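Local coordinates for putative diflavin flavoprotein A 3 (Synechocystis sp., PDB 6H0C), which probably passes electrons from NADH to oxygen, reducing it to water, with this chain holding the flavodiiron core of the longer modular protein, at residues S58-F63 with L92-S97. Numbering follows the deposited sequence.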
loop_
_atom_site.group_PDB
_atom_site.type_symbol
_atom_site.label_atom_id
_atom_site.label_comp_id
_atom_site.label_asym_id
_atom_site.label_seq_id
_atom_site.Cartn_x
_atom_site.Cartn_y
_atom_site.Cartn_z
ATOM N N SER A 58 11.878 2.322 -11.229
ATOM C CA SER A 58 13.029 1.426 -11.377
ATOM C C SER A 58 12.914 0.575 -12.629
ATOM O O SER A 58 13.906 0.033 -13.099
ATOM C CB SER A 58 13.169 0.494 -10.170
ATOM O OG SER A 58 13.167 1.214 -8.961
ATOM N N PHE A 59 11.695 0.449 -13.153
ATOM C CA PHE A 59 11.404 -0.536 -14.186
ATOM C C PHE A 59 10.912 0.078 -15.483
ATOM O O PHE A 59 10.759 -0.626 -16.489
ATOM C CB PHE A 59 10.357 -1.534 -13.693
ATOM C CG PHE A 59 10.808 -2.364 -12.529
ATOM C CD1 PHE A 59 11.833 -3.281 -12.672
ATOM C CD2 PHE A 59 10.187 -2.242 -11.295
ATOM C CE1 PHE A 59 12.239 -4.054 -11.607
ATOM C CE2 PHE A 59 10.582 -3.010 -10.228
ATOM C CZ PHE A 59 11.611 -3.917 -10.381
ATOM N N THR A 60 10.661 1.382 -15.450
ATOM C CA THR A 60 10.029 2.079 -16.566
ATOM C C THR A 60 10.592 1.696 -17.941
ATOM O O THR A 60 9.846 1.268 -18.819
ATOM C CB THR A 60 10.150 3.604 -16.401
ATOM O OG1 THR A 60 9.546 4.007 -15.161
ATOM C CG2 THR A 60 9.467 4.317 -17.571
ATOM N N ASP A 61 11.903 1.816 -18.118
ATOM C CA ASP A 61 12.500 1.686 -19.447
ATOM C C ASP A 61 12.583 0.258 -19.969
ATOM O O ASP A 61 12.328 0.034 -21.152
ATOM C CB ASP A 61 13.885 2.323 -19.458
ATOM C CG ASP A 61 13.820 3.804 -19.238
ATOM O OD1 ASP A 61 12.722 4.367 -19.416
ATOM O OD2 ASP A 61 14.846 4.408 -18.883
ATOM N N ASN A 62 12.941 -0.700 -19.114
ATOM C CA ASN A 62 12.902 -2.108 -19.514
ATOM C C ASN A 62 11.500 -2.500 -19.902
ATOM O O ASN A 62 11.283 -3.237 -20.867
ATOM C CB ASN A 62 13.373 -3.033 -18.393
ATOM C CG ASN A 62 14.869 -3.131 -18.307
ATOM O OD1 ASN A 62 15.594 -2.481 -19.064
ATOM N ND2 ASN A 62 15.352 -3.935 -17.366
ATOM N N PHE A 63 10.547 -2.013 -19.117
ATOM C CA PHE A 63 9.167 -2.398 -19.316
ATOM C C PHE A 63 8.630 -1.869 -20.637
ATOM O O PHE A 63 8.092 -2.631 -21.444
ATOM C CB PHE A 63 8.285 -1.908 -18.173
ATOM C CG PHE A 63 6.828 -2.188 -18.395
ATOM C CD1 PHE A 63 6.319 -3.465 -18.199
ATOM C CD2 PHE A 63 5.973 -1.189 -18.825
ATOM C CE1 PHE A 63 4.973 -3.738 -18.409
ATOM C CE2 PHE A 63 4.631 -1.452 -19.038
ATOM C CZ PHE A 63 4.129 -2.728 -18.831
ATOM N N LEU A 92 3.697 6.026 -16.125
ATOM C CA LEU A 92 2.480 6.383 -16.847
ATOM C C LEU A 92 2.704 7.522 -17.830
ATOM O O LEU A 92 2.176 7.478 -18.937
ATOM C CB LEU A 92 1.366 6.770 -15.880
ATOM C CG LEU A 92 0.607 5.606 -15.272
ATOM C CD1 LEU A 92 -0.430 6.143 -14.303
ATOM C CD2 LEU A 92 -0.032 4.765 -16.374
ATOM N N LYS A 93 3.465 8.539 -17.424
ATOM C CA LYS A 93 3.737 9.686 -18.299
ATOM C C LYS A 93 4.320 9.230 -19.635
ATOM O O LYS A 93 3.918 9.705 -20.697
ATOM C CB LYS A 93 4.700 10.679 -17.642
ATOM C CG LYS A 93 4.124 11.509 -16.501
ATOM C CD LYS A 93 5.218 12.377 -15.857
ATOM C CE LYS A 93 5.005 12.560 -14.350
ATOM N NZ LYS A 93 6.170 13.201 -13.667
ATOM N N LEU A 94 5.271 8.305 -19.580
ATOM C CA LEU A 94 5.903 7.819 -20.795
ATOM C C LEU A 94 4.942 6.947 -21.584
ATOM O O LEU A 94 4.752 7.154 -22.776
ATOM C CB LEU A 94 7.178 7.040 -20.472
ATOM C CG LEU A 94 7.854 6.421 -21.693
ATOM C CD1 LEU A 94 8.232 7.507 -22.682
ATOM C CD2 LEU A 94 9.069 5.602 -21.283
ATOM N N LEU A 95 4.335 5.970 -20.914
ATOM C CA LEU A 95 3.415 5.044 -21.571
ATOM C C LEU A 95 2.264 5.760 -22.292
ATOM O O LEU A 95 1.899 5.415 -23.420
ATOM C CB LEU A 95 2.845 4.058 -20.544
ATOM C CG LEU A 95 1.874 3.019 -21.099
ATOM C CD1 LEU A 95 2.601 2.162 -22.106
ATOM C CD2 LEU A 95 1.294 2.165 -19.989
ATOM N N LEU A 96 1.688 6.756 -21.631
ATOM C CA LEU A 96 0.541 7.458 -22.192
ATOM C C LEU A 96 0.963 8.382 -23.329
ATOM O O LEU A 96 0.149 8.720 -24.182
ATOM C CB LEU A 96 -0.196 8.238 -21.100
ATOM C CG LEU A 96 -0.806 7.321 -20.037
ATOM C CD1 LEU A 96 -1.642 8.096 -19.042
ATOM C CD2 LEU A 96 -1.636 6.257 -20.708
ATOM N N SER A 97 2.234 8.779 -23.349
ATOM C CA SER A 97 2.784 9.521 -24.485
ATOM C C SER A 97 2.744 8.651 -25.728
ATOM O O SER A 97 2.477 9.125 -26.825
ATOM C CB SER A 97 4.221 9.973 -24.216
ATOM O OG SER A 97 4.269 10.963 -23.204
#
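Thr60 OG1 hydrogen-bonds to Thr91 OG1, which sits one residue ahead of 92-97, so a polar link between the two helices runs just beside the apolar contact of Thr60 with Leu94. Gly56 O, Glu57 O and His90 ND1 lie around the same hydroxyl oxygen at weak hydrogen-bonding geometry. With CG2 anti to the backbone N and OG1 beside it (chi1 -58°), the two branches of Thr60 divide the work: OG1 takes the polar partners, while CG2 meets Leu94 CD2 at 3.9 Å. The Thr60 and Leu94 side chains cross at a slant, methyl against methyl, and their CA atoms stand 8.2 Å apart. On the outer side, Asp61 OD1 passes 4.3 Å from Leu94 CD2, the same methyl; the carboxylate belongs to an exposed residue and makes no hydrogen bond to 92-97.

Helices 60-70 and 86-98 are the connections of two successive beta-alpha-beta units of the metallo-beta-lactamase-like part, leading from strand 49-52 through 78-80 to 103-106. They lie next to each other on one face of the sheet.

Deeper in, toward that sheet, the buried Phe63 and Leu95 approach without close contact, Phe63 CE2 lying 5.0 Å from Leu95 CD2. Both also touch Leu51 of strand 49-52, which joins them beneath the helix pair, and the Phe63 ring reaches on to Phe17 and Ser19. Together the two segments bury a modest 112 Å² against each other.

One turn links Lys93 to Ser97 within 92-97: Lys93 O accepts from both Ser97 OG and Ser97 N. Ser97 OG lies 2.8 Å from Lys93 O, on one face of that carbonyl. Ser97 N reaches Lys93 O from the other face, at 3.3 Å.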